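Caspase-3 (Porites astreoides, PDB 6WI4) probably cleaves protein substrates after aspartate as a cysteine protease of the caspase family, with a likely part in coral apoptosis. Local coordinates at residues 15-20 against 85-90; 32-37 against 159-164; 126-131 against 165-170; 150-155 against 212-217. All blocks are in the same frame, centred on the assembly; numbering follows the deposited sequence.

Contact 1: 15-20 against 85-90; sequences VIINNK and FSILTH
Ile17 fills the apolar centre by turning its two branches to different neighbours. Its CD1 reaches the Phe85 ring at CZ (3.7 Å), approaching obliquely, while its CG2 lies against CD1 of Ile87 at 3.9 Å. With CG1 of Ile17 anti to its carbonyl carbon (chi1 -65°), CD1 points back along the strand to the ring. Val15 adds CG1 beside CD2 of Phe85. Helix 62-73 covers this face: Ile68 and Met72 meet Val15, and Ile65 meets Ile87. The other face carries Ile16, Ser86, Asn18 and Leu88; helix 36-49 lies on all but Ser86. There CD1 of Leu88 packs 3.5 Å from OD1 of Asn18, whose hydrogen bond goes to Thr36. Strands 15-18 and 85-88 run parallel in register, 11° apart. Leu88 N bonds to Ile17 O at 2.9 Å, and Asn19 N bonds to Leu88 O. Val15 O is gripped twice by Ser86: from N, tilted out of the carbonyl plane, and from OG, in that plane on a lone pair, at 2.8 Å. With an alanine in place of Ser86, Val15 O would probably keep only the backbone donor of the two, and a small gap would open beside CG1 of Ile16. At the polar edge, Asn19 OD1 accepts from Gln60 N, while Asn19 ND2 and Thr89 OG1 both bond to Tyr97 O. The chemistry implies one apolar face and a mixed one, whose buried Ser86 hydroxyl and Asn18 amide have hydrogen-bond partners.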
loop_
_atom_site.group_PDB
_atom_site.type_symbol
_atom_site.label_atom_id
_atom_site.label_comp_id
_atom_site.label_asym_id
_atom_site.label_seq_id
_atom_site.Cartn_x
_atom_site.Cartn_y
_atom_site.Cartn_z
ATOM N N VAL A 15 5.999 -0.547 7.556
ATOM C CA VAL A 15 5.093 -1.550 8.109
ATOM C C VAL A 15 4.423 -2.323 6.978
ATOM O O VAL A 15 3.952 -1.731 6.000
ATOM C CB VAL A 15 4.029 -0.886 9.000
ATOM C CG1 VAL A 15 2.992 -1.916 9.443
ATOM C CG2 VAL A 15 4.682 -0.191 10.185
ATOM N N ILE A 16 4.354 -3.648 7.119
ATOM C CA ILE A 16 3.552 -4.509 6.246
ATOM C C ILE A 16 2.591 -5.294 7.117
ATOM O O ILE A 16 3.028 -6.070 7.976
ATOM C CB ILE A 16 4.416 -5.480 5.428
ATOM C CG1 ILE A 16 5.416 -4.716 4.571
ATOM C CG2 ILE A 16 3.530 -6.389 4.575
ATOM C CD1 ILE A 16 6.474 -5.641 3.971
ATOM N N ILE A 17 1.296 -5.127 6.877
ATOM C CA ILE A 17 0.264 -5.924 7.523
ATOM C C ILE A 17 -0.329 -6.840 6.465
ATOM O O ILE A 17 -0.860 -6.374 5.454
ATOM C CB ILE A 17 -0.797 -5.042 8.190
ATOM C CG1 ILE A 17 -0.148 -4.253 9.340
ATOM C CG2 ILE A 17 -1.938 -5.908 8.711
ATOM C CD1 ILE A 17 -1.013 -3.138 9.897
ATOM N N ASN A 18 -0.211 -8.145 6.684
ATOM C CA ASN A 18 -0.545 -9.165 5.698
ATOM C C ASN A 18 -1.692 -10.008 6.245
ATOM O O ASN A 18 -1.468 -10.892 7.079
ATOM C CB ASN A 18 0.686 -10.020 5.420
ATOM C CG ASN A 18 0.414 -11.132 4.447
ATOM O OD1 ASN A 18 -0.020 -10.888 3.323
ATOM N ND2 ASN A 18 0.664 -12.373 4.872
ATOM N N ASN A 19 -2.918 -9.758 5.784
ATOM C CA ASN A 19 -4.083 -10.485 6.284
ATOM C C ASN A 19 -4.504 -11.543 5.267
ATOM O O ASN A 19 -4.984 -11.226 4.171
ATOM C CB ASN A 19 -5.210 -9.511 6.625
ATOM C CG ASN A 19 -4.999 -8.848 7.974
ATOM O OD1 ASN A 19 -4.053 -9.178 8.699
ATOM N ND2 ASN A 19 -5.871 -7.902 8.321
ATOM N N LYS A 20 -4.321 -12.812 5.633
ATOM C CA LYS A 20 -4.635 -13.930 4.756
ATOM C C LYS A 20 -5.902 -14.662 5.156
ATOM O O LYS A 20 -6.724 -14.968 4.294
ATOM C CB LYS A 20 -3.472 -14.931 4.728
ATOM C CG LYS A 20 -3.687 -16.072 3.744
ATOM C CD LYS A 20 -2.496 -17.028 3.731
ATOM N N PHE A 85 3.635 2.707 5.272
ATOM C CA PHE A 85 2.632 1.795 5.811
ATOM C C PHE A 85 1.980 1.054 4.653
ATOM O O PHE A 85 1.542 1.682 3.688
ATOM C CB PHE A 85 1.569 2.554 6.616
ATOM C CG PHE A 85 0.478 1.682 7.157
ATOM C CD1 PHE A 85 -0.628 1.356 6.375
ATOM C CD2 PHE A 85 0.534 1.219 8.456
ATOM C CE1 PHE A 85 -1.633 0.558 6.870
ATOM C CE2 PHE A 85 -0.483 0.415 8.960
ATOM C CZ PHE A 85 -1.565 0.098 8.168
ATOM N N SER A 86 1.893 -0.270 4.746
ATOM C CA SER A 86 1.265 -1.034 3.676
ATOM C C SER A 86 0.374 -2.104 4.283
ATOM O O SER A 86 0.674 -2.655 5.342
ATOM C CB SER A 86 2.312 -1.665 2.737
ATOM O OG SER A 86 3.121 -2.620 3.426
ATOM N N ILE A 87 -0.737 -2.386 3.615
ATOM C CA ILE A 87 -1.642 -3.412 4.110
ATOM C C ILE A 87 -2.203 -4.196 2.936
ATOM O O ILE A 87 -2.532 -3.634 1.887
ATOM C CB ILE A 87 -2.758 -2.818 4.998
ATOM C CG1 ILE A 87 -3.577 -3.948 5.635
ATOM C CG2 ILE A 87 -3.612 -1.832 4.220
ATOM C CD1 ILE A 87 -4.385 -3.499 6.863
ATOM N N LEU A 88 -2.275 -5.510 3.121
ATOM C CA LEU A 88 -2.745 -6.470 2.132
ATOM C C LEU A 88 -3.921 -7.193 2.770
ATOM O O LEU A 88 -3.731 -7.959 3.721
ATOM C CB LEU A 88 -1.622 -7.447 1.764
ATOM C CG LEU A 88 -0.211 -6.866 1.635
ATOM C CD1 LEU A 88 0.800 -8.014 1.551
ATOM C CD2 LEU A 88 -0.114 -5.978 0.398
ATOM N N THR A 89 -5.134 -6.936 2.288
ATOM C CA THR A 89 -6.312 -7.427 3.007
ATOM C C THR A 89 -7.537 -7.298 2.105
ATOM O O THR A 89 -7.443 -6.859 0.956
ATOM C CB THR A 89 -6.489 -6.674 4.334
ATOM O OG1 THR A 89 -7.507 -7.308 5.126
ATOM C CG2 THR A 89 -6.841 -5.189 4.130
ATOM N N HIS A 90 -8.695 -7.694 2.637
ATOM C CA HIS A 90 -9.955 -7.405 1.971
ATOM C C HIS A 90 -10.358 -5.953 2.215
ATOM O O HIS A 90 -9.898 -5.301 3.157
ATOM C CB HIS A 90 -11.060 -8.341 2.478
ATOM C CG HIS A 90 -11.033 -9.695 1.846
ATOM N ND1 HIS A 90 -11.139 -9.871 0.487
ATOM C CD2 HIS A 90 -10.931 -10.937 2.377
ATOM C CE1 HIS A 90 -11.087 -11.159 0.199
ATOM N NE2 HIS A 90 -10.971 -11.829 1.332
#

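Contact 2: 32-37 against 159-164; sequences PRNGTD and SWRNSV
This is a polar, partly buried contact in which Arg161 of strand 156-162 lies across the turn 33-36 that leads into helix 36-49. The turn is type II, closed by Thr36 N on Arg33 O, and Gly35 sits at the N-cap. Arg161 stretches out with CG anti to the backbone N (chi1 165°) and then bends at chi3, which lays its guanidinium flat over the turn: CA of Arg33 stands 3.5 Å above the centre of one face. NH1 donates to Asn34 O, at the guanidinium edge and slightly tilted from its plane, at 2.8 Å with an N-H...O angle of 152°. NH2 reaches Pro32 O through a water, 2.9 Å from NH2 and 2.8 Å from that oxygen. Asn34 O also receives a CA-H contact from Ser163, CA to O 3.4 Å. Where the two backbones are nearest, CA of Gly35 to CA of Ser163 4.0 Å, a side chain on Gly35 would run into Asn162 O. The guanidinium planes of Arg33 and Arg161 stand 83° apart. Outside the two segments, the bound peptide supplies acidic side chains that form salt bridges with Arg33 NE and with Arg161 NE and NH1. A leucine in place of Arg161 would probably leave Asn34 O without this donor and acidic groups of the peptide without a positive partner. The two neighbouring arginines are therefore best read as a basic receptor for acid, consistent with the S1 pocket that gives caspases their preference for aspartate.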
loop_
_atom_site.group_PDB
_atom_site.type_symbol
_atom_site.label_atom_id
_atom_site.label_comp_id
_atom_site.label_asym_id
_atom_site.label_seq_id
_atom_site.Cartn_x
_atom_site.Cartn_y
_atom_site.Cartn_z
ATOM N N PRO A 32 -10.347 -16.729 2.078
ATOM C CA PRO A 32 -8.931 -16.510 2.398
ATOM C C PRO A 32 -8.203 -15.954 1.185
ATOM O O PRO A 32 -8.585 -16.199 0.041
ATOM C CB PRO A 32 -8.429 -17.909 2.763
ATOM C CG PRO A 32 -9.369 -18.829 2.068
ATOM C CD PRO A 32 -10.696 -18.161 2.121
ATOM N N ARG A 33 -7.143 -15.202 1.441
ATOM C CA ARG A 33 -6.497 -14.431 0.377
ATOM C C ARG A 33 -5.244 -15.159 -0.117
ATOM O O ARG A 33 -4.106 -14.729 0.077
ATOM C CB ARG A 33 -6.199 -13.019 0.880
ATOM C CG ARG A 33 -7.462 -12.210 1.234
ATOM C CD ARG A 33 -7.165 -10.754 1.640
ATOM N NE ARG A 33 -6.458 -10.086 0.555
ATOM C CZ ARG A 33 -5.142 -9.890 0.508
ATOM N NH1 ARG A 33 -4.363 -10.237 1.530
ATOM N NH2 ARG A 33 -4.617 -9.345 -0.580
ATOM N N ASN A 34 -5.496 -16.293 -0.780
ATOM C CA ASN A 34 -4.424 -17.132 -1.289
ATOM C C ASN A 34 -3.508 -16.329 -2.205
ATOM O O ASN A 34 -3.972 -15.588 -3.073
ATOM C CB ASN A 34 -5.036 -18.319 -2.030
ATOM C CG ASN A 34 -6.289 -18.834 -1.340
ATOM O OD1 ASN A 34 -6.197 -19.504 -0.315
ATOM N ND2 ASN A 34 -7.466 -18.495 -1.875
ATOM N N GLY A 35 -2.199 -16.465 -1.997
ATOM C CA GLY A 35 -1.231 -15.701 -2.750
ATOM C C GLY A 35 -0.713 -14.461 -2.047
ATOM O O GLY A 35 0.296 -13.896 -2.485
ATOM N N THR A 36 -1.372 -14.018 -0.975
ATOM C CA THR A 36 -0.932 -12.781 -0.336
ATOM C C THR A 36 0.479 -12.891 0.248
ATOM O O THR A 36 1.188 -11.883 0.320
ATOM C CB THR A 36 -1.936 -12.352 0.736
ATOM O OG1 THR A 36 -1.625 -11.022 1.171
ATOM C CG2 THR A 36 -1.913 -13.290 1.944
ATOM N N ASP A 37 0.922 -14.091 0.645
ATOM C CA ASP A 37 2.261 -14.204 1.218
ATOM C C ASP A 37 3.332 -13.863 0.189
ATOM O O ASP A 37 4.391 -13.331 0.545
ATOM C CB ASP A 37 2.505 -15.623 1.754
ATOM C CG ASP A 37 1.761 -15.911 3.049
ATOM O OD1 ASP A 37 1.095 -15.014 3.598
ATOM O OD2 ASP A 37 1.842 -17.072 3.511
ATOM N N SER A 159 -10.339 -5.488 -6.642
ATOM C CA SER A 159 -8.923 -5.561 -6.958
ATOM C C SER A 159 -8.571 -7.033 -7.085
ATOM O O SER A 159 -9.106 -7.862 -6.348
ATOM C CB SER A 159 -8.102 -4.898 -5.844
ATOM O OG SER A 159 -6.727 -4.853 -6.156
ATOM N N TRP A 160 -7.658 -7.353 -7.992
ATOM C CA TRP A 160 -7.371 -8.740 -8.347
ATOM C C TRP A 160 -6.064 -9.258 -7.765
ATOM O O TRP A 160 -5.042 -8.563 -7.745
ATOM C CB TRP A 160 -7.347 -8.887 -9.864
ATOM C CG TRP A 160 -8.703 -8.889 -10.492
ATOM C CD1 TRP A 160 -9.335 -7.837 -11.089
ATOM C CD2 TRP A 160 -9.577 -10.017 -10.629
ATOM N NE1 TRP A 160 -10.560 -8.235 -11.583
ATOM C CE2 TRP A 160 -10.732 -9.567 -11.305
ATOM C CE3 TRP A 160 -9.504 -11.352 -10.228
ATOM C CZ2 TRP A 160 -11.798 -10.412 -11.605
ATOM C CZ3 TRP A 160 -10.571 -12.190 -10.524
ATOM C CH2 TRP A 160 -11.699 -11.712 -11.203
ATOM N N ARG A 161 -6.110 -10.504 -7.310
ATOM C CA ARG A 161 -4.980 -11.202 -6.717
ATOM C C ARG A 161 -4.896 -12.585 -7.339
ATOM O O ARG A 161 -5.919 -13.253 -7.496
ATOM C CB ARG A 161 -5.166 -11.316 -5.200
ATOM C CG ARG A 161 -4.263 -12.329 -4.484
ATOM C CD ARG A 161 -4.587 -12.381 -2.986
ATOM N NE ARG A 161 -6.020 -12.241 -2.750
ATOM C CZ ARG A 161 -6.919 -13.205 -2.927
ATOM N NH1 ARG A 161 -6.552 -14.422 -3.308
ATOM N NH2 ARG A 161 -8.201 -12.951 -2.709
ATOM N N ASN A 162 -3.686 -13.018 -7.690
ATOM C CA ASN A 162 -3.483 -14.368 -8.197
ATOM C C ASN A 162 -2.943 -15.271 -7.093
ATOM O O ASN A 162 -2.023 -14.897 -6.359
ATOM C CB ASN A 162 -2.523 -14.381 -9.385
ATOM C CG ASN A 162 -2.379 -15.767 -9.990
ATOM O OD1 ASN A 162 -1.450 -16.504 -9.669
ATOM N ND2 ASN A 162 -3.321 -16.139 -10.850
ATOM N N SER A 163 -3.494 -16.485 -7.007
ATOM C CA SER A 163 -3.169 -17.363 -5.890
ATOM C C SER A 163 -1.725 -17.851 -5.933
ATOM O O SER A 163 -1.158 -18.180 -4.885
ATOM C CB SER A 163 -4.119 -18.554 -5.876
ATOM O OG SER A 163 -3.964 -19.319 -7.061
ATOM N N VAL A 164 -1.116 -17.897 -7.113
ATOM C CA VAL A 164 0.257 -18.371 -7.253
ATOM C C VAL A 164 1.253 -17.220 -7.210
ATOM O O VAL A 164 2.265 -17.288 -6.505
ATOM C CB VAL A 164 0.400 -19.180 -8.559
ATOM C CG1 VAL A 164 1.842 -19.616 -8.755
ATOM C CG2 VAL A 164 -0.548 -20.370 -8.548
HETATM O O HOH W 1 -9.992 -15.220 -2.209
#

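Contact 3: 126-131 against 165-170; sequences FFQACQ and NGSWFI
Close packing without a direct hydrogen bond joins Gln128 to Ser167 and Phe169. CD of Gln128 lies 3.4 Å from CB of Ser167, and OE1 stands 3.4 Å from CB of Phe169, at the edge of that ring and near its plane; amide and ring planes are 44° apart. The amide gets there because the Gln128 chain leaves the strand with CG anti to N (chi1 169°) and then bends at chi2. Apolar and backbone touches complete the packing: CB of Gln128 meets CG1 of Ile170 at 4.0 Å, and CE2 of Phe169 comes within 3.6 Å of Phe127 O. In the caspase fold this is the point where the C-terminal end of a central parallel strand, 123-128, meets the start of a helix, 168-180, that packs over the sheet. Ser167 is the N-cap of that helix: its OG accepts from Ile170 N at 3.1 Å, with an N-H...O angle of 157°, and also bonds to Asp39 of helix 36-49. Water-mediated bonding supplies the polar link across the contact, one water donating to Gln128 OE1 at 2.8 Å and accepting from Phe169 N at 2.9 Å, thereby satisfying an N-H of the first helical turn. The other end of the Gln128 amide, NE2, donates to Ser159 and to an acidic side chain of the bound peptide.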
loop_
_atom_site.group_PDB
_atom_site.type_symbol
_atom_site.label_atom_id
_atom_site.label_comp_id
_atom_site.label_asym_id
_atom_site.label_seq_id
_atom_site.Cartn_x
_atom_site.Cartn_y
_atom_site.Cartn_z
ATOM N N PHE A 126 0.437 2.182 1.070
ATOM C CA PHE A 126 0.183 1.276 -0.043
ATOM C C PHE A 126 -0.936 0.322 0.338
ATOM O O PHE A 126 -0.884 -0.301 1.402
ATOM C CB PHE A 126 1.430 0.466 -0.412
ATOM C CG PHE A 126 2.621 1.300 -0.774
ATOM C CD1 PHE A 126 3.489 1.761 0.203
ATOM C CD2 PHE A 126 2.893 1.588 -2.106
ATOM C CE1 PHE A 126 4.599 2.521 -0.133
ATOM C CE2 PHE A 126 4.001 2.356 -2.447
ATOM C CZ PHE A 126 4.856 2.815 -1.458
ATOM N N PHE A 127 -1.925 0.176 -0.539
ATOM C CA PHE A 127 -3.089 -0.659 -0.256
ATOM C C PHE A 127 -3.269 -1.689 -1.353
ATOM O O PHE A 127 -3.421 -1.322 -2.524
ATOM C CB PHE A 127 -4.366 0.176 -0.162
ATOM C CG PHE A 127 -4.337 1.231 0.885
ATOM C CD1 PHE A 127 -4.633 0.922 2.197
ATOM C CD2 PHE A 127 -4.019 2.535 0.568
ATOM C CE1 PHE A 127 -4.597 1.905 3.181
ATOM C CE2 PHE A 127 -4.001 3.530 1.547
ATOM C CZ PHE A 127 -4.292 3.209 2.852
ATOM N N GLN A 128 -3.310 -2.970 -0.980
ATOM C CA GLN A 128 -3.819 -4.023 -1.848
ATOM C C GLN A 128 -5.076 -4.555 -1.163
ATOM O O GLN A 128 -4.987 -5.276 -0.166
ATOM C CB GLN A 128 -2.792 -5.125 -2.081
ATOM C CG GLN A 128 -3.368 -6.370 -2.767
ATOM C CD GLN A 128 -4.044 -6.061 -4.095
ATOM O OE1 GLN A 128 -3.522 -5.299 -4.915
ATOM N NE2 GLN A 128 -5.207 -6.666 -4.320
ATOM N N ALA A 129 -6.241 -4.170 -1.687
ATOM C CA ALA A 129 -7.540 -4.475 -1.106
ATOM C C ALA A 129 -8.616 -4.044 -2.087
ATOM O O ALA A 129 -8.413 -3.134 -2.897
ATOM C CB ALA A 129 -7.748 -3.766 0.244
ATOM N N CYS A 130 -9.763 -4.703 -2.014
ATOM C CA CYS A 130 -10.862 -4.240 -2.840
ATOM C C CYS A 130 -11.344 -2.886 -2.347
ATOM O O CYS A 130 -11.187 -2.531 -1.176
ATOM C CB CYS A 130 -11.991 -5.261 -2.824
ATOM S SG CYS A 130 -11.617 -6.725 -3.779
ATOM N N GLN A 131 -11.911 -2.108 -3.273
ATOM C CA GLN A 131 -12.446 -0.786 -2.971
ATOM C C GLN A 131 -13.926 -0.719 -3.325
ATOM O O GLN A 131 -14.470 0.365 -3.549
ATOM C CB GLN A 131 -11.637 0.294 -3.699
ATOM C CG GLN A 131 -10.190 0.374 -3.197
ATOM C CD GLN A 131 -9.279 1.284 -4.019
ATOM O OE1 GLN A 131 -8.176 0.880 -4.404
ATOM N NE2 GLN A 131 -9.713 2.516 -4.261
ATOM N N ASN A 165 0.966 -16.137 -7.940
ATOM C CA ASN A 165 1.934 -15.075 -8.187
ATOM C C ASN A 165 1.708 -13.821 -7.359
ATOM O O ASN A 165 2.550 -12.922 -7.407
ATOM C CB ASN A 165 1.918 -14.681 -9.661
ATOM C CG ASN A 165 2.216 -15.838 -10.560
ATOM O OD1 ASN A 165 3.192 -16.549 -10.356
ATOM N ND2 ASN A 165 1.365 -16.048 -11.549
ATOM N N GLY A 166 0.618 -13.731 -6.617
ATOM C CA GLY A 166 0.333 -12.517 -5.869
ATOM C C GLY A 166 -0.538 -11.566 -6.662
ATOM O O GLY A 166 -1.024 -11.875 -7.751
ATOM N N SER A 167 -0.707 -10.364 -6.119
ATOM C CA SER A 167 -1.653 -9.434 -6.719
ATOM C C SER A 167 -1.049 -8.690 -7.906
ATOM O O SER A 167 0.165 -8.467 -7.993
ATOM C CB SER A 167 -2.170 -8.427 -5.687
ATOM O OG SER A 167 -1.146 -7.534 -5.272
ATOM N N TRP A 168 -1.930 -8.297 -8.826
ATOM C CA TRP A 168 -1.508 -7.531 -9.988
ATOM C C TRP A 168 -0.774 -6.268 -9.565
ATOM O O TRP A 168 0.289 -5.942 -10.096
ATOM C CB TRP A 168 -2.719 -7.143 -10.827
ATOM C CG TRP A 168 -3.455 -8.283 -11.424
ATOM C CD1 TRP A 168 -3.128 -9.610 -11.357
ATOM C CD2 TRP A 168 -4.653 -8.199 -12.198
ATOM N NE1 TRP A 168 -4.059 -10.355 -12.051
ATOM C CE2 TRP A 168 -5.003 -9.508 -12.572
ATOM C CE3 TRP A 168 -5.462 -7.136 -12.612
ATOM C CZ2 TRP A 168 -6.131 -9.783 -13.346
ATOM C CZ3 TRP A 168 -6.583 -7.409 -13.365
ATOM C CH2 TRP A 168 -6.907 -8.720 -13.729
ATOM N N PHE A 169 -1.333 -5.544 -8.597
ATOM C CA PHE A 169 -0.737 -4.281 -8.179
ATOM C C PHE A 169 0.627 -4.487 -7.528
ATOM O O PHE A 169 1.598 -3.817 -7.895
ATOM C CB PHE A 169 -1.697 -3.573 -7.230
ATOM C CG PHE A 169 -1.182 -2.288 -6.650
ATOM C CD1 PHE A 169 -0.887 -1.207 -7.464
ATOM C CD2 PHE A 169 -1.058 -2.152 -5.279
ATOM C CE1 PHE A 169 -0.444 -0.019 -6.920
ATOM C CE2 PHE A 169 -0.615 -0.962 -4.716
ATOM C CZ PHE A 169 -0.310 0.104 -5.540
ATOM N N ILE A 170 0.726 -5.392 -6.549
ATOM C CA ILE A 170 1.999 -5.527 -5.843
ATOM C C ILE A 170 3.056 -6.157 -6.749
ATOM O O ILE A 170 4.227 -5.754 -6.708
ATOM C CB ILE A 170 1.820 -6.306 -4.525
ATOM C CG1 ILE A 170 0.871 -5.563 -3.580
ATOM C CG2 ILE A 170 3.180 -6.524 -3.849
ATOM C CD1 ILE A 170 1.360 -4.167 -3.154
HETATM O O HOH W 2 -3.990 -5.959 -7.567
#

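Contact 4: 150-155 against 212-217; sequences AYSTVP and KRQVSS
The contact begins the antiparallel pairing of strand 147-151 with the last strand of the main sheet, 217-220, and continues into the loops beside it. Tyr151 and Ser217 form a hydrogen-bonded pair: Tyr151 N donates to Ser217 O at 2.8 Å, almost in line with the carbonyl bond, and Ser217 N returns a bond to Tyr151 O at 3.1 Å. Their side chains share a face, where the Tyr151 ring stacks on Phe127. Beyond this pair, side chains carry the bonding. OG of Ser217, held between its own N and carbonyl carbon (chi1 59°), donates in the carbonyl plane to Thr153 O at 2.7 Å. Gln214 extends its chain so that NE2 meets Ser152 O at 2.8 Å from above the carbonyl plane, 55° out of it; its OE1 takes Trp160 N, so one amide bridges the loop after strand 147-151 and strand 156-162. Val154 and Val215 run alongside each other in the same direction, with CG2 of Val154 3.9 Å from CG1 of Val215. CA of Thr153 also offers a C-H to Val215 O at 3.1 Å. Helices 168-180 and 186-197 border the contact through Phe169, which touches Ser152 and Ser216, and Asn194, whose OD1 takes Ser216 N. Such an antiparallel sixth strand laid beside five parallel ones is the sheet pattern of the caspase fold.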
loop_
_atom_site.group_PDB
_atom_site.type_symbol
_atom_site.label_atom_id
_atom_site.label_comp_id
_atom_site.label_asym_id
_atom_site.label_seq_id
_atom_site.Cartn_x
_atom_site.Cartn_y
_atom_site.Cartn_z
ATOM N N ALA A 150 -1.124 5.041 -2.361
ATOM C CA ALA A 150 -1.034 4.254 -3.582
ATOM C C ALA A 150 -2.031 3.107 -3.480
ATOM O O ALA A 150 -1.812 2.148 -2.735
ATOM C CB ALA A 150 0.390 3.747 -3.789
ATOM N N TYR A 151 -3.128 3.212 -4.222
ATOM C CA TYR A 151 -4.225 2.254 -4.177
ATOM C C TYR A 151 -4.139 1.266 -5.334
ATOM O O TYR A 151 -3.865 1.656 -6.469
ATOM C CB TYR A 151 -5.559 2.991 -4.282
ATOM C CG TYR A 151 -6.023 3.682 -3.031
ATOM C CD1 TYR A 151 -6.784 3.003 -2.085
ATOM C CD2 TYR A 151 -5.754 5.025 -2.823
ATOM C CE1 TYR A 151 -7.261 3.644 -0.958
ATOM C CE2 TYR A 151 -6.222 5.679 -1.690
ATOM C CZ TYR A 151 -6.973 4.977 -0.764
ATOM O OH TYR A 151 -7.449 5.605 0.365
ATOM N N SER A 152 -4.454 -0.002 -5.054
ATOM C CA SER A 152 -4.370 -1.030 -6.093
ATOM C C SER A 152 -5.427 -0.864 -7.187
ATOM O O SER A 152 -5.199 -1.311 -8.318
ATOM C CB SER A 152 -4.482 -2.427 -5.473
ATOM O OG SER A 152 -5.770 -2.685 -4.916
ATOM N N THR A 153 -6.575 -0.259 -6.888
ATOM C CA THR A 153 -7.679 -0.198 -7.849
ATOM C C THR A 153 -8.321 1.187 -7.766
ATOM O O THR A 153 -7.692 2.158 -7.334
ATOM C CB THR A 153 -8.640 -1.394 -7.641
ATOM O OG1 THR A 153 -9.555 -1.457 -8.747
ATOM C CG2 THR A 153 -9.427 -1.310 -6.327
ATOM N N VAL A 154 -9.557 1.299 -8.250
ATOM C CA VAL A 154 -10.295 2.558 -8.351
ATOM C C VAL A 154 -11.470 2.482 -7.384
ATOM O O VAL A 154 -12.030 1.392 -7.187
ATOM C CB VAL A 154 -10.755 2.792 -9.800
ATOM C CG1 VAL A 154 -11.808 3.911 -9.894
ATOM C CG2 VAL A 154 -9.572 3.075 -10.685
ATOM N N PRO A 155 -11.859 3.577 -6.731
ATOM C CA PRO A 155 -13.005 3.517 -5.820
ATOM C C PRO A 155 -14.228 2.906 -6.486
ATOM O O PRO A 155 -14.605 3.279 -7.606
ATOM C CB PRO A 155 -13.231 4.988 -5.450
ATOM C CG PRO A 155 -11.866 5.561 -5.494
ATOM C CD PRO A 155 -11.184 4.887 -6.662
ATOM N N LYS A 212 -11.797 -9.619 -16.864
ATOM C CA LYS A 212 -12.067 -8.317 -16.269
ATOM C C LYS A 212 -10.753 -7.590 -16.020
ATOM O O LYS A 212 -9.674 -8.183 -16.055
ATOM C CB LYS A 212 -12.876 -8.446 -14.974
ATOM C CG LYS A 212 -14.192 -9.212 -15.155
ATOM C CD LYS A 212 -15.109 -8.540 -16.172
ATOM C CE LYS A 212 -16.479 -9.208 -16.130
ATOM N NZ LYS A 212 -17.478 -8.546 -17.011
ATOM N N ARG A 213 -10.855 -6.285 -15.802
ATOM C CA ARG A 213 -9.713 -5.380 -15.918
ATOM C C ARG A 213 -9.465 -4.655 -14.598
ATOM O O ARG A 213 -10.224 -4.785 -13.635
ATOM C CB ARG A 213 -9.949 -4.374 -17.048
ATOM C CG ARG A 213 -10.506 -5.010 -18.328
ATOM C CD ARG A 213 -9.529 -6.014 -18.940
ATOM N NE ARG A 213 -8.248 -5.388 -19.213
ATOM C CZ ARG A 213 -7.991 -4.596 -20.250
ATOM N NH1 ARG A 213 -6.793 -4.048 -20.367
ATOM N NH2 ARG A 213 -8.921 -4.351 -21.172
ATOM N N GLN A 214 -8.392 -3.864 -14.574
ATOM C CA GLN A 214 -8.060 -3.090 -13.384
ATOM C C GLN A 214 -7.231 -1.872 -13.764
ATOM O O GLN A 214 -6.483 -1.885 -14.741
ATOM C CB GLN A 214 -7.302 -3.953 -12.371
ATOM C CG GLN A 214 -7.143 -3.334 -10.994
ATOM C CD GLN A 214 -6.660 -4.355 -9.991
ATOM O OE1 GLN A 214 -7.134 -5.495 -9.981
ATOM N NE2 GLN A 214 -5.705 -3.964 -9.146
ATOM N N VAL A 215 -7.387 -0.816 -12.960
ATOM C CA VAL A 215 -6.654 0.440 -13.066
ATOM C C VAL A 215 -6.265 0.802 -11.646
ATOM O O VAL A 215 -7.118 0.755 -10.758
ATOM C CB VAL A 215 -7.545 1.546 -13.675
ATOM C CG1 VAL A 215 -6.914 2.902 -13.558
ATOM C CG2 VAL A 215 -7.876 1.226 -15.130
ATOM N N SER A 216 -4.990 1.119 -11.412
ATOM C CA SER A 216 -4.596 1.541 -10.070
ATOM C C SER A 216 -4.651 3.061 -9.987
ATOM O O SER A 216 -4.728 3.760 -11.001
ATOM C CB SER A 216 -3.203 1.021 -9.701
ATOM O OG SER A 216 -2.213 1.404 -10.642
ATOM N N SER A 217 -4.665 3.579 -8.762
ATOM C CA SER A 217 -4.844 5.014 -8.585
ATOM C C SER A 217 -3.945 5.514 -7.469
ATOM O O SER A 217 -3.709 4.810 -6.485
ATOM C CB SER A 217 -6.311 5.360 -8.290
ATOM O OG SER A 217 -6.785 4.720 -7.119
#

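Overall arrangement
Contacts 1, 3 and 4 step across the main sheet: strands 13-18 and 83-88 pair in contact 1, 123-128 enters in contact 3, and 147-151 with 217-220 closes the row in contact 4. Centres of contacts 1 and 4 lie about 17 Å apart without touching, whereas contact 3 lies about 10 Å and 9 Å from them. Contact 2 sits beyond the strand ends, its centre about 8 Å from that of contact 3. Along the chain, contact 1 closes before contacts 3 and 4 open; contact 2 alternates with all three, and contacts 3 and 4 alternate with each other. Thus loops from distant positions gather at the C-terminal ends of the parallel strands, where the peptide binds.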